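Local coordinates for protein mitochondrial enolase superfamily member 1 (Homo sapiens, PDB 4A35) that catalyses the magnesium-dependent dehydration of L-fuconate to 2-keto-3-deoxy-L-fuconate, a step in the breakdown of L-fucose, at residues Tyr93-Leu96 / Thr97-Gln101; Lys137-Val140 / Asp141-Pro144; Gln254-Asp257 / Val258-Val262. All coordinates share one frame; numbering follows the deposited sequence. Where two conformers were deposited one is given.

Contact 1 of 3, residues Tyr93-Leu96 / Thr97-Gln101; sequences YRQL and TSDGQ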
ATOM      1  N   TYR A  93     -13.366  -4.693 -12.522  1.00 17.53           N
ATOM      2  CA  TYR A  93     -12.445  -3.924 -11.699  1.00 17.48           C
ATOM      3  C   TYR A  93     -12.609  -4.292 -10.202  1.00 19.62           C
ATOM      4  O   TYR A  93     -11.621  -4.608  -9.518  1.00 18.15           O
ATOM      5  CB  TYR A  93     -12.680  -2.415 -11.918  1.00 17.03           C
ATOM      6  CG  TYR A  93     -11.654  -1.569 -11.201  1.00 18.29           C
ATOM      7  CD1 TYR A  93     -11.841  -1.185  -9.867  1.00 20.85           C
ATOM      8  CD2 TYR A  93     -10.444  -1.237 -11.818  1.00 18.31           C
ATOM      9  CE1 TYR A  93     -10.882  -0.423  -9.198  1.00 20.64           C
ATOM     10  CE2 TYR A  93      -9.457  -0.527 -11.146  1.00 17.77           C
ATOM     11  CZ  TYR A  93      -9.676  -0.129  -9.830  1.00 22.90           C
ATOM     12  OH  TYR A  93      -8.687   0.555  -9.163  1.00 22.13           O
ATOM     13  N   ARG A  94     -13.876  -4.322  -9.705  1.00 17.88           N
ATOM     14  CA  ARG A  94     -14.162  -4.676  -8.310  1.00 17.93           C
ATOM     15  C   ARG A  94     -13.707  -6.140  -7.997  1.00 19.46           C
ATOM     16  O   ARG A  94     -13.226  -6.405  -6.904  1.00 20.40           O
ATOM     17  CB  ARG A  94     -15.667  -4.485  -8.006  1.00 15.96           C
ATOM     18  CG  ARG A  94     -16.097  -4.799  -6.577  1.00 18.17           C
ATOM     19  CD  ARG A  94     -15.591  -3.782  -5.551  1.00 19.22           C
ATOM     20  NE  ARG A  94     -16.157  -2.449  -5.764  1.00 22.40           N
ATOM     21  CZ  ARG A  94     -17.361  -2.080  -5.336  1.00 27.45           C
ATOM     22  NH1 ARG A  94     -18.119  -2.931  -4.649  1.00 21.97           N
ATOM     23  NH2 ARG A  94     -17.813  -0.862  -5.581  1.00 19.89           N
ATOM     24  N   GLN A  95     -13.860  -7.072  -8.935  0.50 16.83           N
ATOM     25  CA  GLN A  95     -13.454  -8.458  -8.652  0.50 17.75           C
ATOM     26  C   GLN A  95     -11.915  -8.582  -8.513  0.50 21.78           C
ATOM     27  O   GLN A  95     -11.439  -9.259  -7.579  0.50 21.92           O
ATOM     28  CB  GLN A  95     -13.993  -9.436  -9.700  0.50 19.29           C
ATOM     29  CG  GLN A  95     -13.623 -10.883  -9.397  0.50 23.23           C
ATOM     30  CD  GLN A  95     -14.069 -11.472  -8.053  0.50 26.66           C
ATOM     31  OE1 GLN A  95     -13.440 -11.263  -6.953  0.50 12.90           O
ATOM     32  NE2 GLN A  95     -14.997 -12.438  -8.184  0.50 17.29           N
ATOM     33  N   LEU A  96     -11.157  -7.860  -9.358  1.00 18.82           N
ATOM     34  CA  LEU A  96      -9.696  -7.858  -9.261  1.00 19.05           C
ATOM     35  C   LEU A  96      -9.189  -7.157  -7.987  1.00 21.71           C
ATOM     36  O   LEU A  96      -8.210  -7.626  -7.392  1.00 21.06           O
ATOM     37  CB  LEU A  96      -9.038  -7.166 -10.455  1.00 19.48           C
ATOM     38  CG  LEU A  96      -9.141  -7.863 -11.826  1.00 24.96           C
ATOM     39  CD1 LEU A  96      -8.176  -7.227 -12.814  1.00 26.79           C
ATOM     40  CD2 LEU A  96      -8.833  -9.348 -11.727  1.00 26.93           C
ATOM     41  N   THR A  97      -9.790  -5.989  -7.647  1.00 17.83           N
ATOM     42  CA  THR A  97      -9.276  -5.110  -6.566  1.00 17.22           C
ATOM     43  C   THR A  97      -9.926  -5.372  -5.184  1.00 21.54           C
ATOM     44  O   THR A  97      -9.408  -4.871  -4.171  1.00 19.91           O
ATOM     45  CB  THR A  97      -9.496  -3.619  -6.965  1.00 18.99           C
ATOM     46  OG1 THR A  97     -10.895  -3.425  -7.128  1.00 17.43           O
ATOM     47  CG2 THR A  97      -8.699  -3.186  -8.190  1.00 19.60           C
ATOM     48  N   SER A  98     -11.103  -6.053  -5.159  1.00 18.12           N
ATOM     49  CA  SER A  98     -11.785  -6.387  -3.913  1.00 18.00           C
ATOM     50  C   SER A  98     -12.077  -7.887  -3.865  1.00 20.50           C
ATOM     51  O   SER A  98     -13.143  -8.309  -3.396  1.00 19.10           O
ATOM     52  CB  SER A  98     -13.050  -5.554  -3.730  1.00 18.37           C
ATOM     53  OG  SER A  98     -13.410  -5.535  -2.356  1.00 18.21           O
ATOM     54  N   ASP A  99     -11.114  -8.709  -4.325  1.00 17.62           N
ATOM     55  CA  ASP A  99     -11.227 -10.181  -4.192  1.00 17.28           C
ATOM     56  C   ASP A  99     -11.300 -10.471  -2.654  1.00 21.77           C
ATOM     57  O   ASP A  99     -10.480  -9.937  -1.930  1.00 18.33           O
ATOM     58  CB  ASP A  99      -9.995 -10.829  -4.861  1.00 18.17           C
ATOM     59  CG  ASP A  99      -9.921 -12.342  -4.702  1.00 23.92           C
ATOM     60  OD1 ASP A  99      -9.756 -12.809  -3.568  1.00 19.68           O
ATOM     61  OD2 ASP A  99      -9.950 -13.046  -5.724  1.00 28.99           O
ATOM     62  N   GLY A 100     -12.314 -11.205  -2.172  1.00 19.32           N
ATOM     63  CA  GLY A 100     -12.541 -11.434  -0.740  1.00 19.92           C
ATOM     64  C   GLY A 100     -11.332 -11.914   0.042  1.00 21.15           C
ATOM     65  O   GLY A 100     -11.224 -11.613   1.228  1.00 20.91           O
ATOM     66  N   GLN A 101     -10.368 -12.600  -0.631  1.00 18.25           N
ATOM     67  CA  GLN A 101      -9.135 -13.001   0.055  1.00 18.09           C
ATOM     68  C   GLN A 101      -7.930 -12.150  -0.393  1.00 19.95           C
ATOM     69  O   GLN A 101      -7.192 -11.677   0.466  1.00 18.78           O
ATOM     70  CB  GLN A 101      -8.823 -14.491  -0.165  1.00 17.85           C
ATOM     71  CG  GLN A 101      -9.888 -15.394   0.470  1.00 18.40           C
ATOM     72  CD  GLN A 101      -9.554 -16.866   0.442  1.00 20.97           C
ATOM     73  OE1 GLN A 101      -8.543 -17.304  -0.094  1.00 16.84           O
ATOM     74  NE2 GLN A 101     -10.390 -17.682   1.056  1.00 19.21           N
TER
HETATM   75  O   HOH W   1     -14.027 -12.638  -4.282  1.00 32.31           O
HETATM   76  O   HOH W   2      -8.015  -7.803  -4.682  1.00 21.43           O
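Two first torsions bring Y93 and T97 together one turn apart at the C-terminal end of helix 89-97. In Y93, CG stands anti to the backbone N (chi1 -174°). This swings the ring toward T97, with one face against the methyl. In T97, OG1 sits between its own N and carbonyl carbon (chi1 61°), which turns the hydroxyl back to the helix and the methyl to the ring. CG2 of T97 lies over that face, 3.8 Å from the Y93 ring centroid, shifted toward the rim: a CH-pi contact. Y93 O takes two donors. T97 N donates to Y93 O at 3.0 Å. T97 OG1 donates to Y93 O at 2.8 Å, from above the carbonyl plane. An alanine in place of Y93 would probably leave the T97 methyl without a ring face to pack on and E108 without its phenol partner.

The next helical bond, S98 N to R94 O, is 2.8 Å long, and S98 is where the chain leaves the helix. Water 2 then joins L96 O to D99 N, and water 1 joins Q95 OE1 to G100 N. D99 OD1 accepts from Q101 N at 3.0 Å, an Asx turn, while D99 OD2 bonds to H76. R94 forms a salt bridge with D152. Q101 bonds to D32 and K61 of the second subunit.

The contact lies in the family's N-terminal domain. Y93, L96 and T97 pack on helix 110-131, and Y93 also touches helix 335-348.

Contact 2 of 3, residues Lys137-Val140 / Asp141-Pro144; sequences KLLV and DMDP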
ATOM      1  N   LYS A 137      -8.264   7.331 -28.458  1.00 19.06           N
ATOM      2  CA  LYS A 137      -9.373   7.544 -29.382  1.00 18.92           C
ATOM      3  C   LYS A 137     -10.566   6.731 -28.972  1.00 21.08           C
ATOM      4  O   LYS A 137     -11.693   7.223 -29.045  1.00 21.46           O
ATOM      5  CB  LYS A 137      -8.940   7.248 -30.832  1.00 20.98           C
ATOM      6  CG  LYS A 137     -10.020   7.528 -31.895  1.00 19.98           C
ATOM      7  CD  LYS A 137     -10.544   8.981 -31.873  1.00 22.42           C
ATOM      8  CE  LYS A 137     -11.349   9.313 -33.134  1.00 23.99           C
ATOM      9  NZ  LYS A 137     -12.249  10.491 -32.887  1.00 25.30           N
ATOM     10  N   LEU A 138     -10.319   5.516 -28.438  1.00 21.36           N
ATOM     11  CA  LEU A 138     -11.393   4.677 -27.896  1.00 20.33           C
ATOM     12  C   LEU A 138     -12.104   5.445 -26.789  1.00 22.01           C
ATOM     13  O   LEU A 138     -13.347   5.462 -26.736  1.00 20.46           O
ATOM     14  CB  LEU A 138     -10.791   3.351 -27.340  1.00 19.12           C
ATOM     15  CG  LEU A 138     -11.769   2.405 -26.604  1.00 21.24           C
ATOM     16  CD1 LEU A 138     -12.725   1.758 -27.636  1.00 22.70           C
ATOM     17  CD2 LEU A 138     -10.980   1.318 -25.790  1.00 21.05           C
ATOM     18  N   LEU A 139     -11.306   6.085 -25.892  1.00 18.93           N
ATOM     19  CA  LEU A 139     -11.853   6.862 -24.780  1.00 18.38           C
ATOM     20  C   LEU A 139     -12.605   8.091 -25.278  1.00 22.67           C
ATOM     21  O   LEU A 139     -13.747   8.337 -24.841  1.00 21.96           O
ATOM     22  CB  LEU A 139     -10.718   7.268 -23.824  1.00 17.02           C
ATOM     23  CG  LEU A 139     -10.114   6.099 -23.030  1.00 20.71           C
ATOM     24  CD1 LEU A 139      -8.870   6.554 -22.276  1.00 18.73           C
ATOM     25  CD2 LEU A 139     -11.177   5.477 -22.086  1.00 20.71           C
ATOM     26  N   VAL A 140     -11.960   8.877 -26.156  1.00 20.79           N
ATOM     27  CA  VAL A 140     -12.589  10.092 -26.776  1.00 21.01           C
ATOM     28  C   VAL A 140     -13.968   9.765 -27.422  1.00 26.07           C
ATOM     29  O   VAL A 140     -14.920  10.528 -27.239  1.00 25.41           O
ATOM     30  CB  VAL A 140     -11.626  10.767 -27.787  1.00 24.15           C
ATOM     31  CG1 VAL A 140     -12.351  11.725 -28.764  1.00 24.34           C
ATOM     32  CG2 VAL A 140     -10.486  11.488 -27.051  1.00 22.76           C
ATOM     33  N   ASP A 141     -14.073   8.635 -28.147  1.00 22.97           N
ATOM     34  CA  ASP A 141     -15.287   8.255 -28.862  1.00 23.89           C
ATOM     35  C   ASP A 141     -16.342   7.591 -27.997  1.00 25.60           C
ATOM     36  O   ASP A 141     -17.471   7.450 -28.449  1.00 26.58           O
ATOM     37  CB  ASP A 141     -14.928   7.338 -30.041  1.00 25.29           C
ATOM     38  CG  ASP A 141     -14.253   8.056 -31.215  1.00 27.86           C
ATOM     39  OD1 ASP A 141     -14.177   9.340 -31.190  1.00 24.42           O
ATOM     40  OD2 ASP A 141     -13.854   7.363 -32.176  1.00 30.16           O
ATOM     41  N   MET A 142     -16.001   7.236 -26.737  1.00 21.73           N
ATOM     42  CA  MET A 142     -16.881   6.509 -25.839  1.00 21.43           C
ATOM     43  C   MET A 142     -18.031   7.372 -25.378  1.00 27.14           C
ATOM     44  O   MET A 142     -17.853   8.545 -25.039  1.00 28.16           O
ATOM     45  CB  MET A 142     -16.079   6.036 -24.612  1.00 22.33           C
ATOM     46  CG  MET A 142     -16.521   4.740 -24.116  1.00 25.98           C
ATOM     47  SD  MET A 142     -15.499   4.171 -22.744  1.00 27.27           S
ATOM     48  CE  MET A 142     -14.160   3.299 -23.679  1.00 25.06           C
ATOM     49  N   ASP A 143     -19.215   6.793 -25.371  1.00 26.73           N
ATOM     50  CA  ASP A 143     -20.400   7.453 -24.856  1.00 26.96           C
ATOM     51  C   ASP A 143     -20.142   7.788 -23.346  1.00 29.45           C
ATOM     52  O   ASP A 143     -19.666   6.878 -22.631  1.00 27.92           O
ATOM     53  CB  ASP A 143     -21.568   6.457 -25.019  1.00 30.50           C
ATOM     54  CG  ASP A 143     -22.897   6.960 -24.533  1.00 48.64           C
ATOM     55  OD1 ASP A 143     -23.119   6.944 -23.312  1.00 50.53           O
ATOM     56  OD2 ASP A 143     -23.750   7.284 -25.380  1.00 60.78           O
ATOM     57  N   PRO A 144     -20.407   9.013 -22.827  1.00 26.99           N
ATOM     58  CA  PRO A 144     -20.135   9.262 -21.388  1.00 26.61           C
ATOM     59  C   PRO A 144     -20.734   8.204 -20.434  1.00 28.08           C
ATOM     60  O   PRO A 144     -20.079   7.851 -19.472  1.00 25.53           O
ATOM     61  CB  PRO A 144     -20.739  10.652 -21.158  1.00 28.30           C
ATOM     62  CG  PRO A 144     -20.553  11.341 -22.513  1.00 32.30           C
ATOM     63  CD  PRO A 144     -20.892  10.246 -23.501  1.00 28.14           C
TER
HETATM   64  O   HOH W   3     -15.774   9.824 -23.615  1.00 41.14           O
HETATM   65  O   HOH W   4     -17.860  11.076 -25.712  1.00 39.91           O
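The C-terminal end of helix 135-141, where the chain passes into the short link before helix 144-148, is held by one ion pair and one methionine. K137 and D141 are one turn apart. K137 NZ donates to D141 OD1 at 2.8 Å, on the syn side of the carboxylate and 20° out of its plane. The lysine chain bends at chi2 (57°) and is extended beyond, which carries its CE across the carboxylate. The backbone bond D141 N to K137 O, 2.9 Å, ties the same two residues.

M142 N turns back to L139 O at 3.1 Å. It meets that oxygen from well above the carbonyl plane. The M142 side chain bends at chi3 (-88°), and its CE reaches two leucines: L138 CG at 3.9 Å and L139 CD2 at 4.0 Å. Water 3 lies 2.8 Å from L139 O and is also close to M142 O. W127 of helix 110-131 touches both L138 and M142.

Both charges have second partners: E180 for K137 and K133 for D141. The pair is thus part of a chain of alternating charges, K133, D141, K137 and E180. Its opposite charges would probably favour the ionised form of each group, while the methionine side of the turn is held by apolar contact.

Contact 3 of 3, residues Gln254-Asp257 / Val258-Val262; sequences QRWD and VPEAV
Hydrogen bonds between D257 and the first turn of helix 258-268 carry the polar part of this contact. D257 N donates to E260 OE1 at 3.0 Å, with an N-H...O angle of 165°. The oxygen is met on its anti side, 23° out of the carboxylate plane. E260 gets there with CG anti to its backbone N (chi1 175°) and the chain extended beyond, so the carboxylate reaches back past the start of the helix. A261 N donates to D257 O at 2.9 Å, which opens the helical bonding. The other oxygen, E260 OE2, accepts a hydrogen bond from water 5 at 2.6 Å. That water also makes a weak bond to R255 O.

Van der Waals contacts centre on W256. Its indole crosses the E260 side chain at about a right angle, with W256 CD1 3.6 Å from E260 CD. Farther round the ring, W256 CE3 lies 3.5 Å from A261 CB. Both partners approach the indole obliquely. W264, one turn beyond E260 on the same helix, also meets the W256 ring.

The D257 carboxylate is bonded outside the segments, to Y155 and T157 of the second subunit, and makes no capping bond to its own helix.

D257 is at the N-cap position, but only the E260-to-backbone half of a capping box is made. The segment belongs to a beta-alpha unit of the barrel domain of this enolase-superfamily enzyme: the loop after strand 247-251 leads into helix 258-268. N253, just before it, probably binds substrate, as inferred by similarity.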
ATOM      1  N   GLN A 254      10.601  11.832  -2.393  1.00 15.49           N
ATOM      2  CA  GLN A 254      10.144  11.499  -1.028  1.00 15.10           C
ATOM      3  C   GLN A 254      11.220  11.598   0.045  1.00 19.26           C
ATOM      4  O   GLN A 254      11.013  11.095   1.138  1.00 17.76           O
ATOM      5  CB  GLN A 254       9.545  10.038  -0.986  1.00 13.75           C
ATOM      6  CG  GLN A 254       8.615   9.731  -2.170  1.00 18.34           C
ATOM      7  CD  GLN A 254       8.416   8.236  -2.406  1.00 20.02           C
ATOM      8  OE1 GLN A 254       9.028   7.378  -1.750  1.00 17.95           O
ATOM      9  NE2 GLN A 254       7.596   7.890  -3.403  1.00 21.31           N
ATOM     10  N   ARG A 255      12.373  12.239  -0.233  1.00 17.03           N
ATOM     11  CA  ARG A 255      13.468  12.195   0.712  1.00 17.68           C
ATOM     12  C   ARG A 255      13.224  12.829   2.072  1.00 20.72           C
ATOM     13  O   ARG A 255      13.834  12.386   3.051  1.00 18.04           O
ATOM     14  CB  ARG A 255      14.744  12.863   0.105  1.00 16.42           C
ATOM     15  CG  ARG A 255      15.337  11.950  -0.987  1.00 17.59           C
ATOM     16  CD  ARG A 255      16.010  10.714  -0.342  1.00 21.04           C
ATOM     17  NE  ARG A 255      17.189  11.110   0.433  1.00 27.03           N
ATOM     18  CZ  ARG A 255      18.042  10.263   1.003  1.00 31.83           C
ATOM     19  NH1 ARG A 255      17.845   8.950   0.918  1.00 29.07           N
ATOM     20  NH2 ARG A 255      19.099  10.723   1.673  1.00 30.91           N
ATOM     21  N   TRP A 256      12.413  13.887   2.120  1.00 19.61           N
ATOM     22  CA  TRP A 256      12.387  14.730   3.304  1.00 19.37           C
ATOM     23  C   TRP A 256      11.245  14.539   4.262  1.00 20.46           C
ATOM     24  O   TRP A 256      10.176  14.049   3.874  1.00 20.35           O
ATOM     25  CB  TRP A 256      12.379  16.221   2.835  1.00 17.57           C
ATOM     26  CG  TRP A 256      13.477  16.606   1.861  1.00 19.07           C
ATOM     27  CD1 TRP A 256      14.814  16.331   1.973  1.00 22.22           C
ATOM     28  CD2 TRP A 256      13.333  17.420   0.674  1.00 18.55           C
ATOM     29  NE1 TRP A 256      15.505  16.881   0.899  1.00 21.29           N
ATOM     30  CE2 TRP A 256      14.629  17.617   0.135  1.00 22.99           C
ATOM     31  CE3 TRP A 256      12.235  18.031   0.031  1.00 19.37           C
ATOM     32  CZ2 TRP A 256      14.847  18.356  -1.045  1.00 22.68           C
ATOM     33  CZ3 TRP A 256      12.468  18.860  -1.062  1.00 20.22           C
ATOM     34  CH2 TRP A 256      13.755  18.980  -1.623  1.00 20.91           C
ATOM     35  N   ASP A 257      11.502  14.887   5.556  1.00 16.55           N
ATOM     36  CA  ASP A 257      10.465  15.061   6.554  1.00 17.08           C
ATOM     37  C   ASP A 257       9.834  16.440   6.262  1.00 22.29           C
ATOM     38  O   ASP A 257      10.384  17.212   5.459  1.00 21.84           O
ATOM     39  CB  ASP A 257      11.008  14.925   7.999  1.00 19.58           C
ATOM     40  CG  ASP A 257      11.341  13.473   8.363  1.00 24.05           C
ATOM     41  OD1 ASP A 257      11.201  12.578   7.483  1.00 20.57           O
ATOM     42  OD2 ASP A 257      11.718  13.233   9.512  1.00 30.26           O
ATOM     43  N   VAL A 258       8.699  16.757   6.889  1.00 18.63           N
ATOM     44  CA  VAL A 258       7.951  17.955   6.517  1.00 17.95           C
ATOM     45  C   VAL A 258       8.767  19.263   6.788  1.00 21.70           C
ATOM     46  O   VAL A 258       8.964  20.035   5.844  1.00 20.29           O
ATOM     47  CB  VAL A 258       6.544  17.940   7.182  1.00 21.82           C
ATOM     48  CG1 VAL A 258       5.852  19.309   7.110  1.00 22.19           C
ATOM     49  CG2 VAL A 258       5.668  16.847   6.548  1.00 20.56           C
ATOM     50  N   PRO A 259       9.262  19.542   8.025  1.00 20.35           N
ATOM     51  CA  PRO A 259      10.025  20.789   8.228  1.00 21.75           C
ATOM     52  C   PRO A 259      11.291  20.819   7.358  1.00 24.77           C
ATOM     53  O   PRO A 259      11.611  21.867   6.784  1.00 23.72           O
ATOM     54  CB  PRO A 259      10.356  20.753   9.735  1.00 23.55           C
ATOM     55  CG  PRO A 259       9.282  19.877  10.318  1.00 27.69           C
ATOM     56  CD  PRO A 259       9.112  18.807   9.301  1.00 21.98           C
ATOM     57  N   GLU A 260      11.973  19.666   7.225  1.00 20.27           N
ATOM     58  CA  GLU A 260      13.178  19.539   6.394  1.00 20.71           C
ATOM     59  C   GLU A 260      12.904  19.925   4.932  1.00 22.26           C
ATOM     60  O   GLU A 260      13.736  20.622   4.340  1.00 21.04           O
ATOM     61  CB  GLU A 260      13.702  18.103   6.465  1.00 21.45           C
ATOM     62  CG  GLU A 260      14.883  17.811   5.561  1.00 28.43           C
ATOM     63  CD  GLU A 260      15.280  16.351   5.551  1.00 37.14           C
ATOM     64  OE1 GLU A 260      14.426  15.479   5.870  1.00 25.23           O
ATOM     65  OE2 GLU A 260      16.463  16.083   5.235  1.00 32.88           O
ATOM     66  N   ALA A 261      11.754  19.502   4.368  1.00 19.59           N
ATOM     67  CA  ALA A 261      11.407  19.842   2.972  1.00 17.72           C
ATOM     68  C   ALA A 261      11.299  21.364   2.803  1.00 21.20           C
ATOM     69  O   ALA A 261      11.783  21.921   1.820  1.00 20.81           O
ATOM     70  CB  ALA A 261      10.097  19.206   2.574  1.00 16.52           C
ATOM     71  N   VAL A 262      10.685  22.049   3.788  1.00 17.88           N
ATOM     72  CA  VAL A 262      10.543  23.498   3.702  1.00 19.66           C
ATOM     73  C   VAL A 262      11.897  24.167   3.771  1.00 21.55           C
ATOM     74  O   VAL A 262      12.174  25.083   2.997  1.00 21.20           O
ATOM     75  CB  VAL A 262       9.573  24.044   4.795  1.00 23.90           C
ATOM     76  CG1 VAL A 262       9.539  25.584   4.806  1.00 24.45           C
ATOM     77  CG2 VAL A 262       8.173  23.460   4.588  1.00 23.01           C
TER
HETATM   78  O   HOH W   5      16.757  13.822   4.093  1.00 37.54           O

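All three contacts are local and partly buried, each at a helix end. Contacts 1 and 2 finish helices 89-97 and 135-141; contact 3 starts helix 258-268. Contacts 1 and 2 share neighbours, since both pack on helices 110-131 and 335-348, yet their nearest atoms are about 12 Å apart. Contact 3 lies in the barrel domain, across the chain's centre from contact 2. Contacts 1 and 3 both touch the second subunit, while contact 2 touches no other chain. The chemistry differs accordingly: a carbonyl oxygen that accepts two hydrogen bonds, with a methyl over the tyrosine ring, in contact 1, an ion pair beside a methionine in contact 2, and a glutamate-to-backbone cap beside a tryptophan in contact 3.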